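Local coordinates for protein metallo-beta-lactamase (Simiduia agarivorans, PDB 6MFI) that probably hydrolyses beta-lactam antibiotics as a class B3 metallo-beta-lactamase with two zinc ions in its active site, at residues 99-111 / 122-136. Numbering follows the deposited sequence.
Sequences SLSDVKILLHSHE and LQSLSGATLYASPAA. With ZN (zinc ion), chain C.
A parallel beta-alpha-beta crossover of the metallo-beta-lactamase fold joins strand 103-107 to strand 129-132, the connection passing through the zinc-binding loop, helix 113-116 and helix 119-126. The short strand axes lie 4.8 Å apart and only 25° from parallel. Three backbone bonds fix the register: Thr129 N to Lys104 O, Leu106 N to Thr129 O at 3.1 Å, and Tyr131 N to Leu106 O at 3.0 Å. On the helix-covered face, Leu106 crosses Gln123 at about a right angle, its CD1 3.7 Å from Gln123 CB, while its CG rests on the Ala128 methyl. Gln123, bent at chi2, turns its NE2 back to Ala128 O, tying the end of the helix to the turn that leads into strand 129-132. Ser126 OG works in both directions, donating to Leu122 O and accepting from Ala128 N in an ST turn. The other face carries Ile105, whose CG2 meets Tyr131 CD1 obliquely, beside Ile173 of strand 172-175.

Past Leu107 a water takes over the pairing, accepting from His108 N and donating to Tyr131 O; side chains make the contact after that. The His108 ring, swung between its own backbone N and carbonyl carbon (chi1 69°), points NE2 at the second segment. Ser133 N donates to that nitrogen at 3.3 Å, lying just 5° out of the ring plane. Glu111 packs along Ala136, and both its carboxylate oxygens are hydrogen-bonded, OE1 to Gly191 N and OE2 to Thr189 OG1, linking helix 134-142 to the loop following zinc ligand His188. Between His108 and Glu111 in sequence, His110 NE2 binds the zinc at 2.2 Å, beside His112, His188 and a water that fills the fourth position; its ND1 is hydrogen-bonded to Asp212 OD1. Ala136 CB closes the contact 3.4 Å from His108 CE1.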
ATOM      1  N   SER A  99      -6.064   2.439 -19.847  1.00 12.92           N
ATOM      2  CA  SER A  99      -6.747   1.179 -20.100  1.00 14.10           C
ATOM      3  C   SER A  99      -6.460   0.189 -18.979  1.00 13.90           C
ATOM      4  O   SER A  99      -5.309   0.034 -18.556  1.00 14.55           O
ATOM      5  CB  SER A  99      -6.309   0.600 -21.444  1.00 15.93           C
ATOM      6  OG  SER A  99      -6.725  -0.748 -21.581  1.00 16.89           O
ATOM      7  N   LEU A 100      -7.508  -0.482 -18.496  1.00 13.66           N
ATOM      8  CA  LEU A 100      -7.321  -1.476 -17.444  1.00 13.08           C
ATOM      9  C   LEU A 100      -6.514  -2.665 -17.947  1.00 12.41           C
ATOM     10  O   LEU A 100      -5.696  -3.225 -17.209  1.00 11.90           O
ATOM     11  CB  LEU A 100      -8.674  -1.936 -16.902  1.00 13.74           C
ATOM     12  CG  LEU A 100      -8.594  -2.899 -15.715  1.00 14.74           C
ATOM     13  CD1 LEU A 100      -8.064  -2.187 -14.480  1.00 14.75           C
ATOM     14  CD2 LEU A 100      -9.943  -3.543 -15.430  1.00 15.57           C
ATOM     15  N   SER A 101      -6.725  -3.063 -19.205  1.00 13.32           N
ATOM     16  CA  SER A 101      -5.955  -4.158 -19.779  1.00 14.12           C
ATOM     17  C   SER A 101      -4.477  -3.816 -19.915  1.00 15.00           C
ATOM     18  O   SER A 101      -3.652  -4.727 -20.038  1.00 15.08           O
ATOM     19  CB  SER A 101      -6.527  -4.549 -21.142  1.00 14.47           C
ATOM     20  OG  SER A 101      -6.566  -3.434 -22.015  1.00 14.73           O
ATOM     21  N   ASP A 102      -4.127  -2.529 -19.901  1.00 14.80           N
ATOM     22  CA  ASP A 102      -2.728  -2.123 -19.904  1.00 14.77           C
ATOM     23  C   ASP A 102      -2.063  -2.294 -18.545  1.00 14.28           C
ATOM     24  O   ASP A 102      -0.834  -2.206 -18.460  1.00 11.62           O
ATOM     25  CB  ASP A 102      -2.599  -0.671 -20.366  1.00 14.27           C
ATOM     26  CG  ASP A 102      -2.811  -0.515 -21.858  1.00 14.47           C
ATOM     27  OD1 ASP A 102      -2.716  -1.531 -22.579  1.00 14.91           O
ATOM     28  OD2 ASP A 102      -3.069   0.620 -22.310  1.00 14.57           O
ATOM     29  N   VAL A 103      -2.836  -2.527 -17.487  1.00 10.75           N
ATOM     30  CA  VAL A 103      -2.266  -2.874 -16.190  1.00 11.74           C
ATOM     31  C   VAL A 103      -1.742  -4.305 -16.284  1.00 11.99           C
ATOM     32  O   VAL A 103      -2.524  -5.255 -16.365  1.00 10.53           O
ATOM     33  CB  VAL A 103      -3.293  -2.729 -15.061  1.00 11.59           C
ATOM     34  CG1 VAL A 103      -2.657  -3.066 -13.721  1.00 11.87           C
ATOM     35  CG2 VAL A 103      -3.868  -1.322 -15.046  1.00 11.63           C
ATOM     36  N   LYS A 104      -0.418  -4.460 -16.284  1.00 11.81           N
ATOM     37  CA  LYS A 104       0.200  -5.763 -16.479  1.00 12.31           C
ATOM     38  C   LYS A 104       0.669  -6.418 -15.190  1.00 12.50           C
ATOM     39  O   LYS A 104       0.867  -7.639 -15.174  1.00 13.26           O
ATOM     40  CB  LYS A 104       1.394  -5.646 -17.436  1.00 12.91           C
ATOM     41  CG  LYS A 104       1.085  -4.925 -18.737  1.00 13.50           C
ATOM     42  CD  LYS A 104      -0.029  -5.617 -19.506  1.00 14.45           C
ATOM     43  CE  LYS A 104      -0.320  -4.902 -20.815  1.00 15.78           C
ATOM     44  NZ  LYS A 104      -1.445  -5.533 -21.558  1.00 16.17           N
ATOM     45  N   ILE A 105       0.852  -5.654 -14.115  1.00 12.22           N
ATOM     46  CA  ILE A 105       1.396  -6.178 -12.867  1.00 12.31           C
ATOM     47  C   ILE A 105       0.579  -5.630 -11.706  1.00 11.21           C
ATOM     48  O   ILE A 105       0.296  -4.430 -11.649  1.00 10.04           O
ATOM     49  CB  ILE A 105       2.887  -5.817 -12.699  1.00 12.93           C
ATOM     50  CG1 ILE A 105       3.730  -6.525 -13.762  1.00 14.10           C
ATOM     51  CG2 ILE A 105       3.377  -6.178 -11.306  1.00 12.18           C
ATOM     52  CD1 ILE A 105       5.208  -6.227 -13.672  1.00 14.92           C
ATOM     53  N   LEU A 106       0.199  -6.511 -10.784  1.00 10.71           N
ATOM     54  CA  LEU A 106      -0.503  -6.136  -9.563  1.00 10.68           C
ATOM     55  C   LEU A 106       0.399  -6.397  -8.364  1.00 11.12           C
ATOM     56  O   LEU A 106       0.946  -7.496  -8.222  1.00 12.07           O
ATOM     57  CB  LEU A 106      -1.812  -6.915  -9.417  1.00  9.26           C
ATOM     58  CG  LEU A 106      -2.936  -6.601 -10.403  1.00 10.77           C
ATOM     59  CD1 LEU A 106      -4.063  -7.606 -10.252  1.00 10.60           C
ATOM     60  CD2 LEU A 106      -3.452  -5.184 -10.203  1.00 10.33           C
ATOM     61  N   LEU A 107       0.552  -5.390  -7.511  1.00 10.74           N
ATOM     62  CA  LEU A 107       1.318  -5.500  -6.279  1.00 10.31           C
ATOM     63  C   LEU A 107       0.410  -5.213  -5.090  1.00  9.76           C
ATOM     64  O   LEU A 107      -0.747  -4.815  -5.242  1.00  9.01           O
ATOM     65  CB  LEU A 107       2.519  -4.546  -6.282  1.00 11.05           C
ATOM     66  CG  LEU A 107       3.465  -4.650  -7.481  1.00 11.95           C
ATOM     67  CD1 LEU A 107       4.586  -3.627  -7.370  1.00 12.18           C
ATOM     68  CD2 LEU A 107       4.026  -6.059  -7.603  1.00 12.80           C
ATOM     69  N   HIS A 108       0.951  -5.417  -3.890  1.00 10.22           N
ATOM     70  CA  HIS A 108       0.173  -5.268  -2.669  1.00 10.34           C
ATOM     71  C   HIS A 108       1.029  -4.645  -1.579  1.00 10.99           C
ATOM     72  O   HIS A 108       2.258  -4.755  -1.587  1.00 11.13           O
ATOM     73  CB  HIS A 108      -0.374  -6.617  -2.181  1.00 10.36           C
ATOM     74  CG  HIS A 108       0.682  -7.548  -1.671  1.00 10.11           C
ATOM     75  ND1 HIS A 108       1.263  -7.407  -0.428  1.00 10.17           N
ATOM     76  CD2 HIS A 108       1.261  -8.635  -2.234  1.00 10.20           C
ATOM     77  CE1 HIS A 108       2.158  -8.362  -0.251  1.00 10.62           C
ATOM     78  NE2 HIS A 108       2.175  -9.122  -1.331  1.00 10.66           N
ATOM     79  N   SER A 109       0.359  -3.989  -0.632  1.00 11.20           N
ATOM     80  CA  SER A 109       1.010  -3.539   0.591  1.00 12.01           C
ATOM     81  C   SER A 109       1.028  -4.681   1.596  1.00 11.83           C
ATOM     82  O   SER A 109       2.074  -5.300   1.821  1.00 11.91           O
ATOM     83  CB  SER A 109       0.292  -2.318   1.169  1.00 12.22           C
ATOM     84  OG  SER A 109      -1.084  -2.584   1.375  1.00 12.41           O
ATOM     85  N   HIS A 110      -0.122  -4.973   2.201  1.00 11.57           N
ATOM     86  CA  HIS A 110      -0.263  -6.137   3.061  1.00 11.12           C
ATOM     87  C   HIS A 110      -1.612  -6.794   2.800  1.00 10.86           C
ATOM     88  O   HIS A 110      -2.523  -6.190   2.229  1.00 11.36           O
ATOM     89  CB  HIS A 110      -0.097  -5.781   4.546  1.00 11.30           C
ATOM     90  CG  HIS A 110      -1.127  -4.831   5.069  1.00 11.21           C
ATOM     91  ND1 HIS A 110      -0.906  -3.475   5.169  1.00 11.36           N
ATOM     92  CD2 HIS A 110      -2.377  -5.044   5.545  1.00 11.35           C
ATOM     93  CE1 HIS A 110      -1.979  -2.892   5.673  1.00 11.56           C
ATOM     94  NE2 HIS A 110      -2.886  -3.822   5.911  1.00 11.27           N
ATOM     95  N   GLU A 111      -1.725  -8.046   3.239  1.00 10.37           N
ATOM     96  CA  GLU A 111      -2.797  -8.954   2.827  1.00 10.57           C
ATOM     97  C   GLU A 111      -4.065  -8.816   3.660  1.00 10.81           C
ATOM     98  O   GLU A 111      -4.702  -9.820   3.991  1.00 10.69           O
ATOM     99  CB  GLU A 111      -2.281 -10.390   2.869  1.00 11.44           C
ATOM    100  CG  GLU A 111      -1.723 -10.822   4.223  1.00 12.73           C
ATOM    101  CD  GLU A 111      -0.257 -10.472   4.412  1.00 13.44           C
ATOM    102  OE1 GLU A 111       0.445 -11.228   5.116  1.00 14.26           O
ATOM    103  OE2 GLU A 111       0.193  -9.444   3.863  1.00 13.63           O
ATOM    104  N   LEU A 122      -9.859  -7.201  -9.969  1.00 11.88           N
ATOM    105  CA  LEU A 122      -8.976  -6.411 -10.823  1.00 12.28           C
ATOM    106  C   LEU A 122      -8.082  -7.309 -11.669  1.00 12.86           C
ATOM    107  O   LEU A 122      -7.780  -6.984 -12.823  1.00 13.09           O
ATOM    108  CB  LEU A 122      -8.133  -5.464  -9.971  1.00 11.99           C
ATOM    109  CG  LEU A 122      -8.879  -4.305  -9.308  1.00 12.53           C
ATOM    110  CD1 LEU A 122      -7.902  -3.351  -8.642  1.00 12.94           C
ATOM    111  CD2 LEU A 122      -9.740  -3.572 -10.324  1.00 12.89           C
ATOM    112  N   GLN A 123      -7.652  -8.444 -11.114  1.00 12.70           N
ATOM    113  CA  GLN A 123      -6.831  -9.378 -11.876  1.00 13.62           C
ATOM    114  C   GLN A 123      -7.628 -10.023 -13.002  1.00 12.98           C
ATOM    115  O   GLN A 123      -7.094 -10.259 -14.093  1.00 12.65           O
ATOM    116  CB  GLN A 123      -6.255 -10.445 -10.943  1.00 15.46           C
ATOM    117  CG  GLN A 123      -5.147 -11.290 -11.551  1.00 17.97           C
ATOM    118  CD  GLN A 123      -5.671 -12.486 -12.326  1.00 20.54           C
ATOM    119  OE1 GLN A 123      -6.780 -12.960 -12.082  1.00 21.68           O
ATOM    120  NE2 GLN A 123      -4.873 -12.976 -13.268  1.00 22.02           N
ATOM    121  N   SER A 124      -8.908 -10.311 -12.758  1.00 12.34           N
ATOM    122  CA  SER A 124      -9.719 -10.988 -13.766  1.00 13.48           C
ATOM    123  C   SER A 124     -10.065 -10.059 -14.922  1.00 12.90           C
ATOM    124  O   SER A 124     -10.063 -10.480 -16.085  1.00 12.95           O
ATOM    125  CB  SER A 124     -10.993 -11.539 -13.125  1.00 15.56           C
ATOM    126  OG  SER A 124     -11.886 -12.030 -14.109  1.00 17.40           O
ATOM    127  N   LEU A 125     -10.362  -8.793 -14.627  1.00 12.24           N
ATOM    128  CA  LEU A 125     -10.781  -7.860 -15.663  1.00 12.91           C
ATOM    129  C   LEU A 125      -9.607  -7.228 -16.401  1.00 12.38           C
ATOM    130  O   LEU A 125      -9.777  -6.787 -17.543  1.00 12.42           O
ATOM    131  CB  LEU A 125     -11.665  -6.771 -15.051  1.00 13.81           C
ATOM    132  CG  LEU A 125     -12.930  -7.302 -14.372  1.00 14.46           C
ATOM    133  CD1 LEU A 125     -13.615  -6.218 -13.561  1.00 14.38           C
ATOM    134  CD2 LEU A 125     -13.885  -7.886 -15.401  1.00 15.23           C
ATOM    135  N   SER A 126      -8.428  -7.182 -15.785  1.00 11.68           N
ATOM    136  CA  SER A 126      -7.244  -6.634 -16.434  1.00 12.23           C
ATOM    137  C   SER A 126      -6.344  -7.700 -17.037  1.00 12.75           C
ATOM    138  O   SER A 126      -5.614  -7.410 -17.990  1.00 13.17           O
ATOM    139  CB  SER A 126      -6.426  -5.803 -15.438  1.00 12.38           C
ATOM    140  OG  SER A 126      -5.828  -6.630 -14.455  1.00 13.51           O
ATOM    141  N   GLY A 127      -6.381  -8.921 -16.510  1.00 12.59           N
ATOM    142  CA  GLY A 127      -5.477  -9.960 -16.955  1.00 12.57           C
ATOM    143  C   GLY A 127      -4.062  -9.828 -16.445  1.00 12.30           C
ATOM    144  O   GLY A 127      -3.170 -10.518 -16.953  1.00 12.35           O
ATOM    145  N   ALA A 128      -3.826  -8.967 -15.460  1.00 12.00           N
ATOM    146  CA  ALA A 128      -2.485  -8.761 -14.938  1.00 12.53           C
ATOM    147  C   ALA A 128      -2.031  -9.966 -14.120  1.00 12.80           C
ATOM    148  O   ALA A 128      -2.837 -10.751 -13.614  1.00 12.47           O
ATOM    149  CB  ALA A 128      -2.436  -7.500 -14.076  1.00 12.25           C
ATOM    150  N   THR A 129      -0.715 -10.110 -14.000  1.00 13.78           N
ATOM    151  CA  THR A 129      -0.135 -11.122 -13.128  1.00 15.01           C
ATOM    152  C   THR A 129       0.106 -10.507 -11.756  1.00 13.59           C
ATOM    153  O   THR A 129       0.665  -9.411 -11.647  1.00 12.08           O
ATOM    154  CB  THR A 129       1.170 -11.676 -13.703  1.00 17.70           C
ATOM    155  OG1 THR A 129       2.158 -11.749 -12.668  1.00 19.32           O
ATOM    156  CG2 THR A 129       1.681 -10.793 -14.825  1.00 18.10           C
ATOM    157  N   LEU A 130      -0.327 -11.210 -10.715  1.00 13.53           N
ATOM    158  CA  LEU A 130      -0.275 -10.705  -9.351  1.00 13.11           C
ATOM    159  C   LEU A 130       0.965 -11.252  -8.655  1.00 13.50           C
ATOM    160  O   LEU A 130       1.134 -12.471  -8.545  1.00 13.58           O
ATOM    161  CB  LEU A 130      -1.543 -11.092  -8.591  1.00 13.35           C
ATOM    162  CG  LEU A 130      -1.570 -10.894  -7.077  1.00 13.58           C
ATOM    163  CD1 LEU A 130      -1.364  -9.433  -6.714  1.00 13.63           C
ATOM    164  CD2 LEU A 130      -2.892 -11.403  -6.535  1.00 13.41           C
ATOM    165  N   TYR A 131       1.830 -10.351  -8.198  1.00 14.38           N
ATOM    166  CA  TYR A 131       3.023 -10.709  -7.447  1.00 15.30           C
ATOM    167  C   TYR A 131       2.781 -10.467  -5.964  1.00 14.06           C
ATOM    168  O   TYR A 131       2.207  -9.446  -5.577  1.00 12.62           O
ATOM    169  CB  TYR A 131       4.233  -9.898  -7.916  1.00 17.33           C
ATOM    170  CG  TYR A 131       4.706 -10.231  -9.313  1.00 19.54           C
ATOM    171  CD1 TYR A 131       4.105  -9.658 -10.427  1.00 20.27           C
ATOM    172  CD2 TYR A 131       5.758 -11.116  -9.520  1.00 21.46           C
ATOM    173  CE1 TYR A 131       4.535  -9.955 -11.704  1.00 21.47           C
ATOM    174  CE2 TYR A 131       6.195 -11.421 -10.796  1.00 22.35           C
ATOM    175  CZ  TYR A 131       5.580 -10.838 -11.884  1.00 22.44           C
ATOM    176  OH  TYR A 131       6.007 -11.136 -13.157  1.00 23.81           O
ATOM    177  N   ALA A 132       3.221 -11.411  -5.134  1.00 14.13           N
ATOM    178  CA  ALA A 132       2.965 -11.326  -3.705  1.00 13.54           C
ATOM    179  C   ALA A 132       4.073 -12.027  -2.937  1.00 14.00           C
ATOM    180  O   ALA A 132       4.677 -12.984  -3.424  1.00 14.87           O
ATOM    181  CB  ALA A 132       1.607 -11.939  -3.343  1.00 13.26           C
ATOM    182  N   SER A 133       4.330 -11.535  -1.724  1.00 13.87           N
ATOM    183  CA  SER A 133       5.249 -12.207  -0.824  1.00 14.71           C
ATOM    184  C   SER A 133       4.687 -13.577  -0.444  1.00 14.49           C
ATOM    185  O   SER A 133       3.481 -13.813  -0.550  1.00 13.70           O
ATOM    186  CB  SER A 133       5.482 -11.356   0.425  1.00 14.86           C
ATOM    187  OG  SER A 133       4.273 -11.148   1.133  1.00 14.20           O
ATOM    188  N   PRO A 134       5.552 -14.504  -0.015  1.00 15.06           N
ATOM    189  CA  PRO A 134       5.065 -15.854   0.327  1.00 15.03           C
ATOM    190  C   PRO A 134       3.940 -15.872   1.350  1.00 15.55           C
ATOM    191  O   PRO A 134       2.965 -16.611   1.170  1.00 15.22           O
ATOM    192  CB  PRO A 134       6.326 -16.546   0.858  1.00 16.15           C
ATOM    193  CG  PRO A 134       7.441 -15.869   0.142  1.00 16.14           C
ATOM    194  CD  PRO A 134       7.024 -14.430   0.005  1.00 15.80           C
ATOM    195  N   ALA A 135       4.044 -15.080   2.420  1.00 16.48           N
ATOM    196  CA  ALA A 135       2.982 -15.063   3.422  1.00 16.98           C
ATOM    197  C   ALA A 135       1.708 -14.438   2.867  1.00 15.93           C
ATOM    198  O   ALA A 135       0.601 -14.904   3.161  1.00 15.93           O
ATOM    199  CB  ALA A 135       3.446 -14.319   4.673  1.00 18.59           C
ATOM    200  N   ALA A 136       1.843 -13.381   2.063  1.00 15.54           N
ATOM    201  CA  ALA A 136       0.666 -12.767   1.460  1.00 15.84           C
ATOM    202  C   ALA A 136       0.051 -13.678   0.406  1.00 15.11           C
ATOM    203  O   ALA A 136      -1.178 -13.759   0.291  1.00 15.26           O
ATOM    204  CB  ALA A 136       1.031 -11.412   0.855  1.00 15.99           C
TER
HETATM  205 ZN    ZN C 402      -4.167  -4.052   7.689  0.82 10.05          ZN
HETATM  206  O   HOH W   1      -3.138  -7.315 -18.234  1.00 14.22           O
HETATM  207  O   HOH W   2       3.296  -7.478  -4.177  1.00  6.53           O
HETATM  208  O   HOH W   3      -5.762  -2.880   7.610  1.00 11.01           O